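Local coordinates for protein benzoylformate Decarboxylase (Polynucleobacter necessarius, PDB 4K9Q) that probably decarboxylates benzoylformate to benzaldehyde, using thiamine diphosphate and a magnesium ion as cofactors, at residues A[146-151]-A[174-179]; A[56-61]-A[89-94]; A[123-128]-A[140-145]. All coordinates share one frame; numbering follows the deposited sequence. Where two conformers were deposited one is given.

In the fold
The three contacts come one after another along the chain: contact 2 closes first, then contact 3, then contact 1. Their centres are about 11 to 14 Å apart. Contacts 2 and 3 both reach the six-stranded parallel sheet of the N-terminal domain, at the loop entering strand 93-98 and at edge strand 126-127. Contacts 1 and 3 share helix 135-147, contact 3 using its body and contact 1 its C-terminal end; contact 2 meets that end through P91, which packs on M147. Contact 3 lays the helix on strand 126-127, and contact 1 joins its end to the segment before strand 180-181. Contacts 1 and 3 also touch the second subunit, so this packing reaches into the tetramer.

Contact 1: residues A[146-151]-A[174-179]; sequences AMQQPQ and RTVSTR
M147 and Q148, at the end of helix 135-147, meet V176, S177 and T178 by close packing in which carbonyl and amide oxygens lie against carbons, with few direct apolar pairs. Q148 OE1 lies 3.7 Å from CB of V176, the two side chains crossing at about a right angle, and the S177 carbonyl oxygen sits 3.4 Å from Q148 CG. The M147 side chain, bent at chi2 and chi3, runs alongside T178 and ends with its CE methyl 4.2 Å from T178 CG2.

The carbonyl of M147 is the polar centre. Q151 NE2 donates to M147 O over 2.8 Å, nearly straight at 163° and within the Q151 amide plane; the extended Q151 side chain reaches back across the turn that contains the cis peptide before P150 to make this bond. The same oxygen takes a CA-H...O contact from T178 CA at 3.4 Å. T178 CB also touches the Q151 amide, packing against NE2 at 3.8 Å.

Water supplies the remaining polar links. One molecule donates to Q148 OE1 (2.7 Å) and accepts from S177 N. Another accepts from Q149 NE2 and donates to T178 O (2.8 Å), while a third is held by S177 OG, whose main polar partner is V312 of the second subunit, and weakly by Q149 N. Q148 extends beyond CG with chi2 at 179°, which carries its amide to T302 and P299 of the second subunit. Q149 uses its amide on D314 and on the backbone of Q180, and R179 forms salt bridges with D183 and D185 of the second subunit.

The contact therefore ties the end of helix 135-147 to the irregular segment 174-179 that leads to strand 180-181, with V176 lying on A144 of the helix and R179 packed on helix 315-323.

Contact 2: residues A[56-61]-A[89-94]; sequences GLSQSL and KTPLII
S58 meets T90, P91 and L92 where helix 47-61 packs on the loop that feeds strand 93-98 of the parallel sheet of the N-terminal thiamine diphosphate-binding domain. In the first shell, S58 OG touches T90 CG2 at 3.2 Å and P91 CD at 3.6 Å. L92 reaches the same serine with its CD2 methyl, 3.6 Å from S58 CB. The serine oxygen is set anti to its own backbone nitrogen (chi1 174°) and is hydrogen-bonded to K63 O; held there, it lies against the threonine methyl and the proline ring.

Q59 crosses T90 at about a right angle, its CG 3.9 Å from T90 OG1. The amide and the hydroxyl are joined indirectly, because Q59 NE2 and T90 OG1 both bond to OD1 of D55, one turn back on the helix. T90 thus presents two different groups to the helix: its hydroxyl goes to the aspartate and its methyl to S58.

Further out, the backbone shapes the approach. Helix 79-88 ends in a Schellman motif at K89, whose ammonium group forms salt bridges with D207 and D297. P91 then centres an inverse gamma turn, with L92 N bonded weakly to T90 O, and its ring rests on A146 and M147 of helix 135-147. Beyond the turn, L92 and I94 join strand 154-159 through the backbone, and I93 pairs with V65 and V67. Back at the serine, on the same side chain as the bonded OG, S58 CB sits 3.5 Å from T90 CG2, a close approach for two carbons.

Contact 3: residues A[123-128]-A[140-145]; sequences VKWSYE and MRAYAT
K124 NZ is held by two carbonyls: it donates to T145 O over 2.8 Å, at a C=O...N angle of 167° that puts the nitrogen almost straight out from the oxygen, and it also bonds to P150 O in the turn beyond the helix. A bend at chi3 (64°) brings the ammonium group round to T145, while K124 CB rests 3.9 Å from T145 CG2. Because T145 O lies close to the C-terminal end of helix 135-147, the positive charge probably suits the helix dipole.

The largest share of the surface belongs to W125. R141 runs extended across one face of the indole, its CG 3.9 Å from the centroid of the six-membered ring in a CH-pi contact. Further along, R141 NE stands 3.5 Å from W125 CZ2, and the guanidinium plane is turned only 20° from that of the indole, a nearly parallel, offset overlap. Y127 CB lies over the opposite face, near its rim. The R141 charge is paired with E107 of the third subunit, which probably helps hold the guanidinium over the indole. A142 CB meets W125 CZ3 at 4.0 Å, and T145 CG2 touches W125 CB.

Within the helix, R141 O accepts from T145 N and T145 OG1 on opposite faces of its plane, the hydroxyl bond being 2.8 Å long.

This contact joins strand 126-127 and the residues before it to helix 135-147 of a beta-alpha-beta unit completed by strand 154-159; W125, A142 and T145 all also lean on that last strand, through L156 or V154.

Contact 1: residues A[146-151]-A[174-179]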
loop_
_atom_site.group_PDB
_atom_site.type_symbol
_atom_site.label_atom_id
_atom_site.label_comp_id
_atom_site.label_asym_id
_atom_site.label_seq_id
_atom_site.Cartn_x
_atom_site.Cartn_y
_atom_site.Cartn_z
ATOM N N ALA A 146 9.725 -16.767 5.421
ATOM C CA ALA A 146 8.751 -17.763 4.988
ATOM C C ALA A 146 8.628 -18.928 5.968
ATOM O O ALA A 146 7.532 -19.449 6.182
ATOM C CB ALA A 146 9.114 -18.288 3.593
ATOM N N MET A 147 9.753 -19.337 6.556
ATOM C CA MET A 147 9.806 -20.570 7.335
ATOM C C MET A 147 9.436 -20.436 8.816
ATOM O O MET A 147 9.149 -21.438 9.483
ATOM C CB MET A 147 11.177 -21.224 7.178
ATOM C CG MET A 147 11.338 -21.871 5.792
ATOM S SD MET A 147 10.264 -23.295 5.563
ATOM C CE MET A 147 11.209 -24.562 6.410
ATOM N N GLN A 148 9.451 -19.209 9.333
ATOM C CA GLN A 148 8.986 -18.966 10.693
ATOM C C GLN A 148 7.466 -18.981 10.768
ATOM O O GLN A 148 6.773 -18.548 9.845
ATOM C CB GLN A 148 9.554 -17.647 11.226
ATOM C CG GLN A 148 11.066 -17.684 11.280
ATOM C CD GLN A 148 11.686 -16.400 11.783
ATOM O OE1 GLN A 148 12.660 -16.435 12.536
ATOM N NE2 GLN A 148 11.134 -15.258 11.373
ATOM N N GLN A 149 6.954 -19.514 11.865
ATOM C CA GLN A 149 5.515 -19.673 12.039
ATOM C C GLN A 149 4.863 -18.304 12.236
ATOM O O GLN A 149 5.437 -17.437 12.894
ATOM C CB GLN A 149 5.285 -20.551 13.266
ATOM C CG GLN A 149 4.004 -21.325 13.264
ATOM C CD GLN A 149 4.065 -22.496 14.215
ATOM O OE1 GLN A 149 4.168 -22.314 15.428
ATOM N NE2 GLN A 149 4.015 -23.713 13.668
ATOM N N PRO A 150 3.670 -18.083 11.650
ATOM C CA PRO A 150 2.923 -18.949 10.735
ATOM C C PRO A 150 3.572 -18.863 9.360
ATOM O O PRO A 150 3.792 -17.762 8.845
ATOM C CB PRO A 150 1.533 -18.304 10.708
ATOM C CG PRO A 150 1.789 -16.857 10.939
ATOM C CD PRO A 150 2.976 -16.797 11.885
ATOM N N GLN A 151 3.897 -20.010 8.775
ATOM C CA GLN A 151 4.615 -20.012 7.510
ATOM C C GLN A 151 3.775 -19.419 6.367
ATOM O O GLN A 151 2.543 -19.349 6.441
ATOM C CB GLN A 151 5.116 -21.420 7.178
ATOM C CG GLN A 151 6.033 -22.001 8.258
ATOM C CD GLN A 151 6.586 -23.364 7.880
ATOM O OE1 GLN A 151 5.925 -24.149 7.194
ATOM N NE2 GLN A 151 7.808 -23.657 8.329
ATOM N N ARG A 174 22.020 -18.639 7.451
ATOM C CA ARG A 174 21.564 -18.630 8.839
ATOM C C ARG A 174 20.543 -19.747 9.005
ATOM O O ARG A 174 20.120 -20.353 8.014
ATOM C CB ARG A 174 20.908 -17.289 9.174
ATOM C CG ARG A 174 21.873 -16.103 9.177
ATOM C CD ARG A 174 21.163 -14.815 9.604
ATOM N NE ARG A 174 20.329 -14.204 8.563
ATOM C CZ ARG A 174 19.007 -14.077 8.636
ATOM N NH1 ARG A 174 18.345 -13.455 7.662
ATOM N NH2 ARG A 174 18.338 -14.563 9.678
ATOM N N THR A 175 20.152 -20.032 10.247
ATOM C CA THR A 175 19.018 -20.915 10.495
ATOM C C THR A 175 17.988 -20.239 11.401
ATOM O O THR A 175 18.310 -19.300 12.137
ATOM C CB THR A 175 19.431 -22.274 11.111
ATOM O OG1 THR A 175 19.871 -22.079 12.458
ATOM C CG2 THR A 175 20.543 -22.931 10.303
ATOM N N VAL A 176 16.751 -20.720 11.335
ATOM C CA VAL A 176 15.655 -20.147 12.111
ATOM C C VAL A 176 14.812 -21.260 12.711
ATOM O O VAL A 176 14.919 -22.424 12.319
ATOM C CB VAL A 176 14.737 -19.255 11.237
ATOM C CG1 VAL A 176 15.512 -18.080 10.666
ATOM C CG2 VAL A 176 14.079 -20.076 10.110
ATOM N N SER A 177 13.969 -20.898 13.671
ATOM C CA SER A 177 12.983 -21.827 14.195
ATOM C C SER A 177 11.787 -21.805 13.262
ATOM O O SER A 177 11.513 -20.790 12.610
ATOM C CB SER A 177 12.548 -21.423 15.609
ATOM O OG SER A 177 11.950 -20.137 15.625
ATOM N N THR A 178 11.063 -22.916 13.212
ATOM C CA THR A 178 9.893 -23.024 12.356
ATOM C C THR A 178 8.629 -23.294 13.166
ATOM O O THR A 178 7.552 -23.539 12.602
ATOM C CB THR A 178 10.066 -24.157 11.356
ATOM O OG1 THR A 178 10.180 -25.400 12.066
ATOM C CG2 THR A 178 11.321 -23.922 10.520
ATOM N N ARG A 179 8.772 -23.239 14.488
ATOM C CA ARG A 179 7.673 -23.504 15.407
ATOM C C ARG A 179 7.804 -22.604 16.616
ATOM O O ARG A 179 8.921 -22.285 17.046
ATOM C CB ARG A 179 7.715 -24.944 15.938
ATOM C CG ARG A 179 7.624 -26.036 14.903
ATOM C CD ARG A 179 7.285 -27.363 15.562
ATOM N NE ARG A 179 8.301 -27.811 16.520
ATOM C CZ ARG A 179 8.245 -28.983 17.150
ATOM N NH1 ARG A 179 9.196 -29.337 18.012
ATOM N NH2 ARG A 179 7.236 -29.813 16.906
HETATM O O HOH W 1 14.064 -17.977 14.315
HETATM O O HOH W 2 9.219 -19.818 14.267
HETATM O O HOH W 3 5.337 -24.035 10.943
#

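Contact 2: residues A[56-61]-A[89-94]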
loop_
_atom_site.group_PDB
_atom_site.type_symbol
_atom_site.label_atom_id
_atom_site.label_comp_id
_atom_site.label_asym_id
_atom_site.label_seq_id
_atom_site.Cartn_x
_atom_site.Cartn_y
_atom_site.Cartn_z
ATOM N N GLY A 56 1.937 -27.363 -3.986
ATOM C CA GLY A 56 1.799 -28.795 -3.755
ATOM C C GLY A 56 3.119 -29.464 -3.383
ATOM O O GLY A 56 3.184 -30.250 -2.428
ATOM N N LEU A 57 4.182 -29.166 -4.134
ATOM C CA LEU A 57 5.495 -29.728 -3.831
ATOM C C LEU A 57 5.987 -29.300 -2.443
ATOM O O LEU A 57 6.431 -30.133 -1.650
ATOM C CB LEU A 57 6.509 -29.332 -4.901
ATOM C CG LEU A 57 7.911 -29.920 -4.732
ATOM C CD1 LEU A 57 7.839 -31.449 -4.652
ATOM C CD2 LEU A 57 8.795 -29.476 -5.891
ATOM N N SER A 58 5.904 -28.010 -2.150
ATOM C CA SER A 58 6.330 -27.492 -0.842
ATOM C C SER A 58 5.543 -28.135 0.318
ATOM O O SER A 58 6.099 -28.400 1.379
ATOM C CB SER A 58 6.208 -25.966 -0.805
ATOM O OG SER A 58 6.475 -25.467 0.498
ATOM N N GLN A 59 4.251 -28.387 0.115
ATOM C CA GLN A 59 3.449 -29.022 1.156
ATOM C C GLN A 59 3.948 -30.444 1.383
ATOM O O GLN A 59 4.044 -30.908 2.518
ATOM C CB GLN A 59 1.961 -29.029 0.791
ATOM C CG GLN A 59 1.295 -27.646 0.838
ATOM C CD GLN A 59 -0.220 -27.726 0.752
ATOM O OE1 GLN A 59 -0.827 -28.733 1.136
ATOM N NE2 GLN A 59 -0.842 -26.669 0.253
ATOM N N SER A 60 4.279 -31.126 0.289
ATOM C CA SER A 60 4.744 -32.500 0.376
ATOM C C SER A 60 6.069 -32.577 1.127
ATOM O O SER A 60 6.250 -33.441 1.979
ATOM C CB SER A 60 4.899 -33.101 -1.024
ATOM O OG SER A 60 5.393 -34.435 -0.980
ATOM N N LEU A 61 6.980 -31.666 0.811
ATOM C CA LEU A 61 8.346 -31.726 1.336
ATOM C C LEU A 61 8.547 -31.024 2.681
ATOM O O LEU A 61 9.557 -31.245 3.344
ATOM C CB LEU A 61 9.336 -31.167 0.309
ATOM C CG LEU A 61 9.316 -31.922 -1.023
ATOM C CD1 LEU A 61 10.346 -31.376 -1.977
ATOM C CD2 LEU A 61 9.543 -33.405 -0.797
ATOM N N LYS A 89 -0.682 -21.361 4.100
ATOM C CA LYS A 89 0.531 -21.179 4.912
ATOM C C LYS A 89 1.745 -21.926 4.358
ATOM O O LYS A 89 2.526 -22.530 5.100
ATOM C CB LYS A 89 0.266 -21.527 6.379
ATOM C CG LYS A 89 -0.635 -20.488 7.052
ATOM C CD LYS A 89 -0.799 -20.708 8.547
ATOM C CE LYS A 89 -1.717 -21.882 8.859
ATOM N NZ LYS A 89 -2.289 -21.714 10.237
ATOM N N THR A 90 1.917 -21.863 3.038
ATOM C CA THR A 90 3.007 -22.581 2.385
ATOM C C THR A 90 4.181 -21.640 2.201
ATOM O O THR A 90 4.017 -20.543 1.686
ATOM C CB THR A 90 2.571 -23.080 1.003
ATOM O OG1 THR A 90 1.340 -23.804 1.128
ATOM C CG2 THR A 90 3.651 -23.968 0.370
ATOM N N PRO A 91 5.377 -22.070 2.623
ATOM C CA PRO A 91 6.555 -21.194 2.602
ATOM C C PRO A 91 7.227 -21.084 1.220
ATOM O O PRO A 91 8.411 -21.391 1.099
ATOM C CB PRO A 91 7.488 -21.858 3.616
ATOM C CG PRO A 91 7.139 -23.316 3.551
ATOM C CD PRO A 91 5.653 -23.368 3.270
ATOM N N LEU A 92 6.487 -20.632 0.209
ATOM C CA LEU A 92 7.056 -20.455 -1.125
ATOM C C LEU A 92 7.926 -19.208 -1.189
ATOM O O LEU A 92 7.610 -18.179 -0.574
ATOM C CB LEU A 92 5.945 -20.332 -2.169
ATOM C CG LEU A 92 5.000 -21.508 -2.289
ATOM C CD1 LEU A 92 4.023 -21.233 -3.439
ATOM C CD2 LEU A 92 5.806 -22.811 -2.528
ATOM N N ILE A 93 9.026 -19.303 -1.928
ATOM C CA ILE A 93 9.817 -18.120 -2.235
ATOM C C ILE A 93 9.498 -17.702 -3.665
ATOM O O ILE A 93 9.980 -18.316 -4.633
ATOM C CB ILE A 93 11.317 -18.380 -2.037
ATOM C CG1 ILE A 93 11.580 -18.747 -0.572
ATOM C CG2 ILE A 93 12.134 -17.145 -2.441
ATOM C CD1 ILE A 93 13.018 -19.151 -0.282
ATOM N N ILE A 94 8.653 -16.682 -3.792
ATOM C CA ILE A 94 8.227 -16.216 -5.107
ATOM C C ILE A 94 9.251 -15.237 -5.655
ATOM O O ILE A 94 9.508 -14.196 -5.048
ATOM C CB ILE A 94 6.858 -15.505 -5.068
ATOM C CG1 ILE A 94 5.787 -16.337 -4.331
ATOM C CG2 ILE A 94 6.423 -15.147 -6.500
ATOM C CD1 ILE A 94 5.481 -17.683 -4.939
#

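Contact 3: residues A[123-128]-A[140-145]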
loop_
_atom_site.group_PDB
_atom_site.type_symbol
_atom_site.label_atom_id
_atom_site.label_comp_id
_atom_site.label_asym_id
_atom_site.label_seq_id
_atom_site.Cartn_x
_atom_site.Cartn_y
_atom_site.Cartn_z
ATOM N N VAL A 123 1.492 -11.704 0.728
ATOM C CA VAL A 123 2.816 -12.221 1.067
ATOM C C VAL A 123 3.224 -11.745 2.463
ATOM O O VAL A 123 2.749 -10.717 2.950
ATOM C CB VAL A 123 3.896 -11.817 0.037
ATOM C CG1 VAL A 123 3.670 -12.548 -1.278
ATOM C CG2 VAL A 123 3.909 -10.308 -0.191
ATOM N N LYS A 124 4.106 -12.500 3.106
ATOM C CA LYS A 124 4.611 -12.105 4.422
ATOM C C LYS A 124 5.628 -10.965 4.319
ATOM O O LYS A 124 5.846 -10.214 5.284
ATOM C CB LYS A 124 5.243 -13.304 5.129
ATOM C CG LYS A 124 4.248 -14.408 5.476
ATOM C CD LYS A 124 4.928 -15.532 6.232
ATOM C CE LYS A 124 5.456 -15.066 7.593
ATOM N NZ LYS A 124 5.974 -16.213 8.383
ATOM N N TRP A 125 6.228 -10.836 3.141
ATOM C CA TRP A 125 7.294 -9.880 2.894
ATOM C C TRP A 125 7.454 -9.748 1.389
ATOM O O TRP A 125 7.345 -10.736 0.657
ATOM C CB TRP A 125 8.603 -10.369 3.514
ATOM C CG TRP A 125 9.776 -9.401 3.392
ATOM C CD1 TRP A 125 9.808 -8.089 3.771
ATOM C CD2 TRP A 125 11.085 -9.705 2.888
ATOM N NE1 TRP A 125 11.055 -7.552 3.516
ATOM C CE2 TRP A 125 11.857 -8.524 2.980
ATOM C CE3 TRP A 125 11.673 -10.858 2.356
ATOM C CZ2 TRP A 125 13.186 -8.461 2.555
ATOM C CZ3 TRP A 125 12.994 -10.798 1.943
ATOM C CH2 TRP A 125 13.737 -9.607 2.048
ATOM N N SER A 126 7.713 -8.528 0.935
ATOM C CA SER A 126 7.975 -8.282 -0.478
ATOM C C SER A 126 9.102 -7.266 -0.587
ATOM O O SER A 126 9.143 -6.267 0.136
ATOM C CB SER A 126 6.714 -7.784 -1.190
ATOM O OG SER A 126 6.242 -6.594 -0.595
ATOM N N TYR A 127 10.040 -7.531 -1.487
ATOM C CA TYR A 127 11.281 -6.756 -1.486
ATOM C C TYR A 127 11.966 -6.728 -2.841
ATOM O O TYR A 127 11.941 -7.709 -3.582
ATOM C CB TYR A 127 12.233 -7.390 -0.474
ATOM C CG TYR A 127 13.371 -6.536 0.022
ATOM C CD1 TYR A 127 13.132 -5.393 0.777
ATOM C CD2 TYR A 127 14.688 -6.912 -0.202
ATOM C CE1 TYR A 127 14.183 -4.627 1.266
ATOM C CE2 TYR A 127 15.742 -6.156 0.280
ATOM C CZ TYR A 127 15.484 -5.016 1.011
ATOM O OH TYR A 127 16.536 -4.265 1.492
ATOM N N GLU A 128 12.614 -5.609 -3.136
ATOM C CA GLU A 128 13.492 -5.493 -4.300
ATOM C C GLU A 128 14.856 -5.030 -3.786
ATOM O O GLU A 128 14.992 -3.883 -3.364
ATOM C CB GLU A 128 12.908 -4.479 -5.284
ATOM C CG GLU A 128 13.615 -4.376 -6.638
ATOM C CD GLU A 128 12.771 -3.626 -7.673
ATOM O OE1 GLU A 128 11.998 -4.284 -8.402
ATOM O OE2 GLU A 128 12.870 -2.379 -7.759
ATOM N N MET A 140 18.263 -15.215 1.828
ATOM C CA MET A 140 18.268 -15.731 3.195
ATOM C C MET A 140 17.119 -15.138 4.025
ATOM O O MET A 140 16.438 -15.858 4.751
ATOM C CB MET A 140 19.605 -15.468 3.890
ATOM C CG MET A 140 19.690 -16.117 5.267
ATOM S SD MET A 140 19.588 -17.913 5.199
ATOM C CE MET A 140 18.177 -18.222 6.265
ATOM N N ARG A 141 16.919 -13.826 3.933
ATOM C CA ARG A 141 15.816 -13.192 4.660
ATOM C C ARG A 141 14.477 -13.717 4.149
ATOM O O ARG A 141 13.539 -13.895 4.920
ATOM C CB ARG A 141 15.885 -11.667 4.537
ATOM C CG ARG A 141 14.763 -10.926 5.271
ATOM C CD ARG A 141 15.064 -9.432 5.403
ATOM N NE ARG A 141 13.897 -8.740 5.939
ATOM C CZ ARG A 141 13.720 -7.423 5.942
ATOM N NH1 ARG A 141 14.650 -6.603 5.460
ATOM N NH2 ARG A 141 12.602 -6.922 6.454
ATOM N N ALA A 142 14.388 -13.962 2.843
ATOM C CA ALA A 142 13.170 -14.540 2.261
ATOM C C ALA A 142 12.874 -15.916 2.878
ATOM O O ALA A 142 11.754 -16.178 3.331
ATOM C CB ALA A 142 13.293 -14.640 0.730
ATOM N N TYR A 143 13.885 -16.779 2.913
ATOM C CA TYR A 143 13.746 -18.103 3.506
ATOM C C TYR A 143 13.339 -18.008 4.979
ATOM O O TYR A 143 12.414 -18.691 5.420
ATOM C CB TYR A 143 15.070 -18.878 3.379
ATOM C CG TYR A 143 15.051 -20.266 3.989
ATOM C CD1 TYR A 143 15.149 -20.451 5.364
ATOM C CD2 TYR A 143 14.967 -21.399 3.184
ATOM C CE1 TYR A 143 15.138 -21.714 5.920
ATOM C CE2 TYR A 143 14.951 -22.667 3.733
ATOM C CZ TYR A 143 15.035 -22.819 5.107
ATOM O OH TYR A 143 15.028 -24.090 5.647
ATOM N N ALA A 144 14.044 -17.161 5.728
ATOM C CA ALA A 144 13.787 -16.989 7.159
ATOM C C ALA A 144 12.367 -16.515 7.409
ATOM O O ALA A 144 11.673 -17.030 8.285
ATOM C CB ALA A 144 14.774 -16.014 7.762
ATOM N N THR A 145 11.931 -15.532 6.630
ATOM C CA THR A 145 10.590 -14.979 6.807
ATOM C C THR A 145 9.523 -16.026 6.502
ATOM O O THR A 145 8.535 -16.168 7.232
ATOM C CB THR A 145 10.379 -13.754 5.919
ATOM O OG1 THR A 145 11.367 -12.758 6.239
ATOM C CG2 THR A 145 8.976 -13.185 6.119
#